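Local structure of putative methyltransferase from antibiotic biosynthesis pathway (Anabaena variabilis ATCC 29413, 3EGE) at residues G47-L52 against L57-V62; L128-I133 against D159-L164; Y142-F147 against R237-I242. The protein probably acts as an S-adenosylmethionine-dependent methyltransferase, transferring a methyl group to a substrate that is not established, perhaps in antibiotic biosynthesis. All coordinates share one frame; numbering follows the deposited sequence.

Contact 1 of 3, residues G47-L52 against L57-V62; sequences GYSVAL and LFVYAV
Leu57, at the start of 57-62, packs on the C-terminal part of helix 47-53, where its CB lies 3.6 Å from the backbone carbonyl oxygen of Leu52. Its CD1 comes within 4.4 Å of Leu52 CB. Phe58 turns to the other side of the strand and lies against Val37, so the next contact falls on Val59. This valine meets the helix with both methyls. CG2 is the closer, 3.4 Å from the carbonyl O of Ser49, while CG1, anti to the backbone N (chi1 -173°), rests 4.0 Å from Ser49 CB. The same Val59 CG2 also comes to 4.5 Å from Leu52 CB, so the valine touches two residues three apart on the helix. Tyr60 starts away from the helix, its ring touching Glu79 and Phe81 of strand 78-81, and Ala61 closes the series: its methyl CB lies 4.0 Å from Ser49 OG. That hydroxyl has its hydrogen-bond partner in Asp40 OD2, in strand 37-41, and Ala61 only packs against it.

Helix and strand run nearly antiparallel, 166° between their directions with the axes 8.2 Å apart, as expected where a helix leads into the next strand of a beta-alpha-beta unit. Gly42, Gly44 and Gly47 fit a GxGxxG-like pattern, consistent with the Rossmann-type fold of class I methyltransferases. No hydrogen bond crosses the interface. Aliphatic groups of the strand side meet helix carbonyls and CB atoms, and the one polar side chain that takes part, Ser49, is satisfied by Asp40, so the contact itself is held by van der Waals packing.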
loop_
_atom_site.group_PDB
_atom_site.type_symbol
_atom_site.label_atom_id
_atom_site.label_comp_id
_atom_site.label_asym_id
_atom_site.label_seq_id
_atom_site.Cartn_x
_atom_site.Cartn_y
_atom_site.Cartn_z
ATOM N N GLY A 47 6.382 0.982 9.261
ATOM C CA GLY A 47 6.857 -0.390 9.117
ATOM C C GLY A 47 7.802 -0.537 7.940
ATOM O O GLY A 47 8.897 -1.074 8.107
ATOM N N TYR A 48 7.388 -0.051 6.768
ATOM C CA TYR A 48 8.244 -0.075 5.557
ATOM C C TYR A 48 9.479 0.860 5.645
ATOM O O TYR A 48 10.560 0.518 5.113
ATOM C CB TYR A 48 7.427 0.124 4.273
ATOM C CG TYR A 48 6.695 -1.153 3.923
ATOM C CD1 TYR A 48 7.347 -2.190 3.211
ATOM C CD2 TYR A 48 5.377 -1.375 4.358
ATOM C CE1 TYR A 48 6.674 -3.422 2.919
ATOM C CE2 TYR A 48 4.709 -2.584 4.083
ATOM C CZ TYR A 48 5.359 -3.601 3.354
ATOM O OH TYR A 48 4.713 -4.777 3.075
ATOM N N SER A 49 9.306 1.992 6.341
ATOM C CA SER A 49 10.386 2.947 6.626
ATOM C C SER A 49 11.514 2.247 7.377
ATOM O O SER A 49 12.683 2.315 6.959
ATOM C CB SER A 49 9.871 4.149 7.449
ATOM O OG SER A 49 8.672 4.695 6.894
ATOM N N VAL A 50 11.149 1.533 8.446
ATOM C CA VAL A 50 12.123 0.767 9.260
ATOM C C VAL A 50 12.687 -0.423 8.494
ATOM O O VAL A 50 13.891 -0.677 8.544
ATOM C CB VAL A 50 11.507 0.286 10.625
ATOM C CG1 VAL A 50 12.484 -0.660 11.388
ATOM C CG2 VAL A 50 11.116 1.509 11.487
ATOM N N ALA A 51 11.806 -1.141 7.798
ATOM C CA ALA A 51 12.180 -2.291 6.969
ATOM C C ALA A 51 13.229 -1.898 5.899
ATOM O O ALA A 51 14.239 -2.588 5.730
ATOM C CB ALA A 51 10.906 -2.928 6.325
ATOM N N LEU A 52 12.996 -0.776 5.220
ATOM C CA LEU A 52 13.958 -0.232 4.230
ATOM C C LEU A 52 15.190 0.360 4.878
ATOM O O LEU A 52 16.274 0.241 4.310
ATOM C CB LEU A 52 13.298 0.800 3.314
ATOM C CG LEU A 52 12.276 0.171 2.353
ATOM C CD1 LEU A 52 11.245 1.188 1.965
ATOM C CD2 LEU A 52 12.976 -0.438 1.127
ATOM N N LEU A 57 19.602 1.903 4.191
ATOM C CA LEU A 57 19.181 3.204 3.672
ATOM C C LEU A 57 18.857 4.163 4.810
ATOM O O LEU A 57 18.497 3.723 5.903
ATOM C CB LEU A 57 17.934 3.046 2.809
ATOM C CG LEU A 57 18.104 2.327 1.471
ATOM C CD1 LEU A 57 16.751 1.964 0.887
ATOM C CD2 LEU A 57 18.956 3.180 0.492
ATOM N N PHE A 58 19.039 5.464 4.568
ATOM C CA PHE A 58 18.561 6.500 5.495
ATOM C C PHE A 58 17.168 6.846 4.958
ATOM O O PHE A 58 16.993 6.943 3.736
ATOM C CB PHE A 58 19.491 7.701 5.555
ATOM C CG PHE A 58 20.829 7.384 6.143
ATOM C CD1 PHE A 58 21.033 7.458 7.529
ATOM C CD2 PHE A 58 21.896 6.992 5.317
ATOM C CE1 PHE A 58 22.289 7.158 8.087
ATOM C CE2 PHE A 58 23.154 6.686 5.866
ATOM C CZ PHE A 58 23.350 6.773 7.255
ATOM N N VAL A 59 16.179 6.954 5.856
ATOM C CA VAL A 59 14.786 7.211 5.472
ATOM C C VAL A 59 14.224 8.461 6.153
ATOM O O VAL A 59 14.322 8.592 7.361
ATOM C CB VAL A 59 13.831 6.003 5.790
ATOM C CG1 VAL A 59 12.422 6.256 5.220
ATOM C CG2 VAL A 59 14.363 4.689 5.222
ATOM N N TYR A 60 13.654 9.376 5.357
ATOM C CA TYR A 60 12.937 10.540 5.878
ATOM C C TYR A 60 11.437 10.189 5.732
ATOM O O TYR A 60 10.882 10.235 4.631
ATOM C CB TYR A 60 13.293 11.839 5.137
ATOM C CG TYR A 60 14.757 12.274 5.171
ATOM C CD1 TYR A 60 15.617 11.927 6.226
ATOM C CD2 TYR A 60 15.255 13.127 4.175
ATOM C CE1 TYR A 60 16.951 12.355 6.254
ATOM C CE2 TYR A 60 16.599 13.570 4.197
ATOM C CZ TYR A 60 17.430 13.176 5.239
ATOM O OH TYR A 60 18.727 13.597 5.258
ATOM N N ALA A 61 10.820 9.815 6.858
ATOM C CA ALA A 61 9.402 9.413 6.929
ATOM C C ALA A 61 8.523 10.636 7.085
ATOM O O ALA A 61 8.707 11.388 8.027
ATOM C CB ALA A 61 9.168 8.465 8.096
ATOM N N VAL A 62 7.577 10.824 6.160
ATOM C CA VAL A 62 6.599 11.929 6.220
ATOM C C VAL A 62 5.211 11.300 6.337
ATOM O O VAL A 62 4.850 10.509 5.480
ATOM C CB VAL A 62 6.677 12.885 4.997
ATOM C CG1 VAL A 62 5.689 14.057 5.154
ATOM C CG2 VAL A 62 8.141 13.393 4.816
#

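Contact 2 of 3, residues L128-I133 against D159-L164; sequences LLTFDI and DEQINL
Gln161 reaches Thr130 and Phe131 because its CG lies opposite the carbonyl carbon (chi1 -63°) and its chain then runs on extended, carrying the terminal amide from helix 158-169 to the end of strand 126-131. Thr130 answers with OG1 anti to the backbone N (chi1 -174°), turned to the helix.

The amide uses both of its ends. The threonine hydroxyl donates to Gln161 OE1, with 2.7 Å between OG1 and OE1, from a position tilted a little out of the carbonyl plane. The other end gives a hydrogen from Gln161 NE2 to the main-chain O of Phe131 across 3.0 Å; the acceptor lies almost in the amide plane and the N-H points nearly at it, 161°. Thr130 CG2 also packs against Gln161 OE1, 3.3 Å away. NE2 has a second acceptor, the backbone O of Leu156. These two carbonyls, which can only accept, settle which end of the amide is nitrogen, and with the threonine they hold the buried group against rotation.

Around this link, Thr130 and Gln161 both touch Ile255 of the antiparallel strand 252-258, while Phe155 of the loop before the helix packs on both. Further along, Leu128 and Leu164 share Phe114 of helix 110-120, and Asp132 OD2 accepts a hydrogen bond from the backbone N of Leu158 at the start of helix 158-169.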
loop_
_atom_site.group_PDB
_atom_site.type_symbol
_atom_site.label_atom_id
_atom_site.label_comp_id
_atom_site.label_asym_id
_atom_site.label_seq_id
_atom_site.Cartn_x
_atom_site.Cartn_y
_atom_site.Cartn_z
ATOM N N LEU A 128 6.148 3.975 -6.467
ATOM C CA LEU A 128 4.819 4.023 -5.839
ATOM C C LEU A 128 4.170 2.637 -5.885
ATOM O O LEU A 128 4.067 2.085 -6.951
ATOM C CB LEU A 128 3.918 5.033 -6.586
ATOM C CG LEU A 128 4.479 6.456 -6.812
ATOM C CD1 LEU A 128 3.455 7.349 -7.565
ATOM C CD2 LEU A 128 4.901 7.116 -5.508
ATOM N N LEU A 129 3.795 2.066 -4.734
ATOM C CA LEU A 129 2.983 0.839 -4.696
ATOM C C LEU A 129 1.575 1.397 -4.541
ATOM O O LEU A 129 1.248 2.019 -3.524
ATOM C CB LEU A 129 3.303 -0.139 -3.563
ATOM C CG LEU A 129 2.435 -1.429 -3.553
ATOM C CD1 LEU A 129 2.481 -2.198 -4.899
ATOM C CD2 LEU A 129 2.795 -2.374 -2.403
ATOM N N THR A 130 0.771 1.179 -5.584
ATOM C CA THR A 130 -0.584 1.701 -5.693
ATOM C C THR A 130 -1.489 0.609 -6.268
ATOM O O THR A 130 -1.123 -0.561 -6.296
ATOM C CB THR A 130 -0.573 3.015 -6.548
ATOM O OG1 THR A 130 -1.866 3.626 -6.562
ATOM C CG2 THR A 130 -0.074 2.754 -7.982
ATOM N N PHE A 131 -2.676 0.997 -6.700
ATOM C CA PHE A 131 -3.641 0.070 -7.225
ATOM C C PHE A 131 -4.681 0.719 -8.149
ATOM O O PHE A 131 -4.887 1.946 -8.157
ATOM C CB PHE A 131 -4.407 -0.585 -6.039
ATOM C CG PHE A 131 -5.237 0.397 -5.249
ATOM C CD1 PHE A 131 -4.658 1.156 -4.234
ATOM C CD2 PHE A 131 -6.571 0.616 -5.557
ATOM C CE1 PHE A 131 -5.399 2.106 -3.525
ATOM C CE2 PHE A 131 -7.329 1.561 -4.852
ATOM C CZ PHE A 131 -6.742 2.308 -3.837
ATOM N N ASP A 132 -5.353 -0.173 -8.874
ATOM C CA ASP A 132 -6.539 0.117 -9.635
ATOM C C ASP A 132 -7.451 -1.141 -9.581
ATOM O O ASP A 132 -7.215 -2.137 -10.278
ATOM C CB ASP A 132 -6.193 0.512 -11.049
ATOM C CG ASP A 132 -7.398 0.962 -11.836
ATOM O OD1 ASP A 132 -8.550 0.831 -11.331
ATOM O OD2 ASP A 132 -7.179 1.448 -12.953
ATOM N N ILE A 133 -8.511 -1.055 -8.781
ATOM C CA ILE A 133 -9.484 -2.153 -8.617
ATOM C C ILE A 133 -10.158 -2.567 -9.963
ATOM O O ILE A 133 -10.529 -3.730 -10.140
ATOM C CB ILE A 133 -10.564 -1.791 -7.527
ATOM C CG1 ILE A 133 -11.209 -3.049 -6.929
ATOM C CG2 ILE A 133 -11.630 -0.848 -8.113
ATOM C CD1 ILE A 133 -10.305 -3.921 -6.163
ATOM N N ASP A 159 -3.966 4.601 -15.516
ATOM C CA ASP A 159 -3.513 5.490 -16.599
ATOM C C ASP A 159 -3.493 6.961 -16.198
ATOM O O ASP A 159 -2.554 7.666 -16.555
ATOM C CB ASP A 159 -4.348 5.269 -17.887
ATOM C CG ASP A 159 -4.020 3.946 -18.583
ATOM O OD1 ASP A 159 -2.998 3.291 -18.222
ATOM O OD2 ASP A 159 -4.780 3.560 -19.523
ATOM N N GLU A 160 -4.516 7.410 -15.463
ATOM C CA GLU A 160 -4.554 8.782 -14.926
ATOM C C GLU A 160 -3.397 9.008 -13.939
ATOM O O GLU A 160 -2.717 10.037 -14.009
ATOM C CB GLU A 160 -5.912 9.120 -14.287
ATOM C CG GLU A 160 -7.041 9.175 -15.353
ATOM C CD GLU A 160 -8.431 9.616 -14.827
ATOM O OE1 GLU A 160 -8.506 10.354 -13.815
ATOM O OE2 GLU A 160 -9.453 9.244 -15.466
ATOM N N GLN A 161 -3.145 8.012 -13.085
ATOM C CA GLN A 161 -2.056 8.067 -12.101
ATOM C C GLN A 161 -0.709 8.185 -12.801
ATOM O O GLN A 161 0.096 9.077 -12.453
ATOM C CB GLN A 161 -2.040 6.837 -11.185
ATOM C CG GLN A 161 -3.272 6.654 -10.308
ATOM C CD GLN A 161 -3.187 5.386 -9.476
ATOM O OE1 GLN A 161 -2.205 5.162 -8.762
ATOM N NE2 GLN A 161 -4.229 4.560 -9.543
ATOM N N ILE A 162 -0.492 7.301 -13.784
ATOM C CA ILE A 162 0.730 7.291 -14.592
ATOM C C ILE A 162 0.926 8.655 -15.267
ATOM O O ILE A 162 2.001 9.235 -15.190
ATOM C CB ILE A 162 0.720 6.171 -15.671
ATOM C CG1 ILE A 162 0.845 4.791 -15.003
ATOM C CG2 ILE A 162 1.897 6.355 -16.690
ATOM C CD1 ILE A 162 0.516 3.600 -15.940
ATOM N N ASN A 163 -0.129 9.137 -15.925
ATOM C CA ASN A 163 -0.114 10.440 -16.594
ATOM C C ASN A 163 0.224 11.623 -15.636
ATOM O O ASN A 163 1.045 12.449 -15.987
ATOM C CB ASN A 163 -1.455 10.654 -17.322
ATOM C CG ASN A 163 -1.512 11.957 -18.111
ATOM O OD1 ASN A 163 -0.494 12.471 -18.604
ATOM N ND2 ASN A 163 -2.721 12.491 -18.256
ATOM N N LEU A 164 -0.397 11.684 -14.445
ATOM C CA LEU A 164 -0.143 12.783 -13.489
ATOM C C LEU A 164 1.297 12.773 -12.994
ATOM O O LEU A 164 1.900 13.829 -12.822
ATOM C CB LEU A 164 -1.103 12.767 -12.287
ATOM C CG LEU A 164 -2.578 13.152 -12.472
ATOM C CD1 LEU A 164 -3.289 13.006 -11.140
ATOM C CD2 LEU A 164 -2.765 14.566 -12.995
#

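Contact 3 of 3, residues Y142-F147 against R237-I242; sequences YDYFPF and RKYGEI
Asp143 and Tyr239 make the hydrogen bond of this contact: the phenol OH of Tyr239 donates to Asp143 OD2, with a short separation of 2.5 Å whose exact value is doubtful. The oxygen is approached on its anti side, 16° out of the carboxylate plane, and the planes of carboxylate and ring stand 38° apart. OD2 has a second partner in Arg138, whose NH2 forms a salt bridge with it, so phenol and guanidinium converge on one oxygen; the positive charge would be expected to keep the aspartate ionised.

Next comes the packing of the two tyrosines. With CG beside the backbone N (chi1 -62°), the ring of Tyr144 swings across to Tyr239, and the rings meet where Tyr144 CE2 lies 3.8 Å from Tyr239 CE2. Tyr144 OH arrives at the edge of the Tyr239 ring, near its plane, 3.5 Å from Tyr239 CE2.

Of charged neighbours, the chain of Lys238, bent at chi2 and chi3, brings its NZ 3.9 Å from Tyr144 OH without bonding to it. Asp229 OD2 pairs with both, in a hydrogen bond with Tyr144 OH and a salt bridge with Lys238 NZ. Lys238 CB lies 3.5 Å above one face of the Tyr239 ring, offset toward the rim.

The contact thus ties the loop leading into helix 146-153 to helix 234-239. Helix 216-231 completes the cluster: it supplies Asp229, and its Leu226 packs on Tyr144, which also touches Trp235.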
loop_
_atom_site.group_PDB
_atom_site.type_symbol
_atom_site.label_atom_id
_atom_site.label_comp_id
_atom_site.label_asym_id
_atom_site.label_seq_id
_atom_site.Cartn_x
_atom_site.Cartn_y
_atom_site.Cartn_z
ATOM N N TYR A 142 -15.324 -9.324 -2.036
ATOM C CA TYR A 142 -16.266 -8.215 -2.220
ATOM C C TYR A 142 -17.728 -8.613 -2.251
ATOM O O TYR A 142 -18.585 -7.745 -2.153
ATOM C CB TYR A 142 -15.891 -7.361 -3.415
ATOM C CG TYR A 142 -14.416 -7.039 -3.420
ATOM C CD1 TYR A 142 -13.809 -6.397 -2.337
ATOM C CD2 TYR A 142 -13.623 -7.388 -4.520
ATOM C CE1 TYR A 142 -12.434 -6.128 -2.342
ATOM C CE2 TYR A 142 -12.295 -7.126 -4.535
ATOM C CZ TYR A 142 -11.694 -6.494 -3.459
ATOM O OH TYR A 142 -10.352 -6.279 -3.548
ATOM N N ASP A 143 -18.003 -9.907 -2.377
ATOM C CA ASP A 143 -19.358 -10.411 -2.250
ATOM C C ASP A 143 -19.834 -10.430 -0.778
ATOM O O ASP A 143 -21.025 -10.513 -0.524
ATOM C CB ASP A 143 -19.455 -11.814 -2.793
ATOM C CG ASP A 143 -19.075 -11.908 -4.224
ATOM O OD1 ASP A 143 -19.093 -10.878 -4.942
ATOM O OD2 ASP A 143 -18.742 -13.042 -4.601
ATOM N N TYR A 144 -18.891 -10.416 0.164
ATOM C CA TYR A 144 -19.176 -10.330 1.592
ATOM C C TYR A 144 -18.955 -8.937 2.166
ATOM O O TYR A 144 -19.677 -8.551 3.099
ATOM C CB TYR A 144 -18.329 -11.338 2.383
ATOM C CG TYR A 144 -18.617 -12.762 2.014
ATOM C CD1 TYR A 144 -19.641 -13.492 2.653
ATOM C CD2 TYR A 144 -17.868 -13.401 1.024
ATOM C CE1 TYR A 144 -19.900 -14.829 2.295
ATOM C CE2 TYR A 144 -18.108 -14.718 0.673
ATOM C CZ TYR A 144 -19.116 -15.434 1.311
ATOM O OH TYR A 144 -19.325 -16.734 0.937
ATOM N N PHE A 145 -17.952 -8.227 1.649
ATOM C CA PHE A 145 -17.558 -6.888 2.134
ATOM C C PHE A 145 -17.481 -5.881 0.976
ATOM O O PHE A 145 -16.380 -5.467 0.577
ATOM C CB PHE A 145 -16.226 -6.997 2.893
ATOM C CG PHE A 145 -16.268 -7.986 4.043
ATOM C CD1 PHE A 145 -17.140 -7.792 5.107
ATOM C CD2 PHE A 145 -15.439 -9.122 4.052
ATOM C CE1 PHE A 145 -17.185 -8.704 6.174
ATOM C CE2 PHE A 145 -15.491 -10.050 5.094
ATOM C CZ PHE A 145 -16.359 -9.832 6.168
ATOM N N PRO A 146 -18.656 -5.451 0.454
ATOM C CA PRO A 146 -18.675 -4.552 -0.752
ATOM C C PRO A 146 -17.985 -3.198 -0.575
ATOM O O PRO A 146 -17.468 -2.625 -1.551
ATOM C CB PRO A 146 -20.174 -4.388 -1.050
ATOM C CG PRO A 146 -20.850 -4.671 0.256
ATOM C CD PRO A 146 -20.025 -5.744 0.912
ATOM N N PHE A 147 -18.016 -2.696 0.659
ATOM C CA PHE A 147 -17.360 -1.444 1.020
ATOM C C PHE A 147 -15.879 -1.383 0.658
ATOM O O PHE A 147 -15.383 -0.309 0.292
ATOM C CB PHE A 147 -17.585 -1.093 2.487
ATOM C CG PHE A 147 -17.205 -2.182 3.444
ATOM C CD1 PHE A 147 -15.877 -2.333 3.871
ATOM C CD2 PHE A 147 -18.184 -3.077 3.917
ATOM C CE1 PHE A 147 -15.523 -3.368 4.745
ATOM C CE2 PHE A 147 -17.839 -4.101 4.803
ATOM C CZ PHE A 147 -16.511 -4.239 5.219
ATOM N N ARG A 237 -17.912 -24.416 -2.263
ATOM C CA ARG A 237 -18.729 -24.632 -3.459
ATOM C C ARG A 237 -18.642 -23.444 -4.444
ATOM O O ARG A 237 -18.397 -23.614 -5.634
ATOM C CB ARG A 237 -20.193 -24.855 -3.047
ATOM C CG ARG A 237 -21.110 -25.372 -4.156
ATOM C CD ARG A 237 -22.578 -25.364 -3.737
ATOM N NE ARG A 237 -23.150 -24.018 -3.636
ATOM C CZ ARG A 237 -23.519 -23.255 -4.671
ATOM N NH1 ARG A 237 -23.320 -23.630 -5.939
ATOM N NH2 ARG A 237 -24.040 -22.046 -4.435
ATOM N N LYS A 238 -18.806 -22.238 -3.920
ATOM C CA LYS A 238 -18.782 -21.011 -4.731
ATOM C C LYS A 238 -17.412 -20.545 -5.155
ATOM O O LYS A 238 -17.249 -20.082 -6.279
ATOM C CB LYS A 238 -19.491 -19.881 -3.970
ATOM C CG LYS A 238 -21.008 -19.927 -4.096
ATOM C CD LYS A 238 -21.788 -19.554 -2.842
ATOM C CE LYS A 238 -21.388 -18.320 -2.144
ATOM N NZ LYS A 238 -22.390 -18.048 -1.070
ATOM N N TYR A 239 -16.430 -20.672 -4.265
ATOM C CA TYR A 239 -15.091 -20.082 -4.474
ATOM C C TYR A 239 -13.846 -20.964 -4.273
ATOM O O TYR A 239 -12.719 -20.471 -4.487
ATOM C CB TYR A 239 -14.960 -18.891 -3.494
ATOM C CG TYR A 239 -16.123 -17.923 -3.488
ATOM C CD1 TYR A 239 -16.377 -17.095 -4.598
ATOM C CD2 TYR A 239 -16.991 -17.837 -2.378
ATOM C CE1 TYR A 239 -17.446 -16.197 -4.604
ATOM C CE2 TYR A 239 -18.088 -16.937 -2.379
ATOM C CZ TYR A 239 -18.292 -16.117 -3.487
ATOM O OH TYR A 239 -19.331 -15.237 -3.493
ATOM N N GLY A 240 -14.039 -22.235 -3.893
ATOM C CA GLY A 240 -12.948 -23.146 -3.507
ATOM C C GLY A 240 -11.755 -23.350 -4.427
ATOM O O GLY A 240 -10.663 -23.691 -3.953
ATOM N N GLU A 241 -11.959 -23.152 -5.733
ATOM C CA GLU A 241 -10.873 -23.259 -6.739
ATOM C C GLU A 241 -9.739 -22.266 -6.543
ATOM O O GLU A 241 -8.619 -22.512 -6.994
ATOM C CB GLU A 241 -11.433 -23.112 -8.170
ATOM C CG GLU A 241 -12.314 -24.291 -8.631
ATOM C CD GLU A 241 -11.537 -25.615 -8.721
ATOM O OE1 GLU A 241 -10.419 -25.643 -9.327
ATOM O OE2 GLU A 241 -12.056 -26.624 -8.182
ATOM N N ILE A 242 -10.030 -21.147 -5.881
ATOM C CA ILE A 242 -9.030 -20.118 -5.565
ATOM C C ILE A 242 -7.875 -20.673 -4.694
ATOM O O ILE A 242 -6.760 -20.159 -4.751
ATOM C CB ILE A 242 -9.716 -18.870 -4.895
ATOM C CG1 ILE A 242 -8.859 -17.607 -5.068
ATOM C CG2 ILE A 242 -10.066 -19.149 -3.431
ATOM C CD1 ILE A 242 -9.532 -16.324 -4.568
#

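In the fold
Contacts 1 and 2 are both buried and both reach the same mixed sheet, yet their nearest atoms stay about 6 Å apart. Contact 1 is apolar packing inside a local beta-alpha-beta unit, whereas contact 2 is polar, one glutamine amide gripping a strand end after a chain excursion of 25 residues. Contact 3 lies farther out, partly buried and away from the sheet, with 89 residues between its segments; one phenol-carboxylate hydrogen bond and tyrosine packing join them, and the salt bridges go to Arg138 and Asp229 outside. The centres of contacts 2 and 3 are about 25 Å apart, but they still meet, Ile133 CD1 lying 3.5 Å from Tyr142 OH; contacts 1 and 3 sit on opposite sides of the chain's centre.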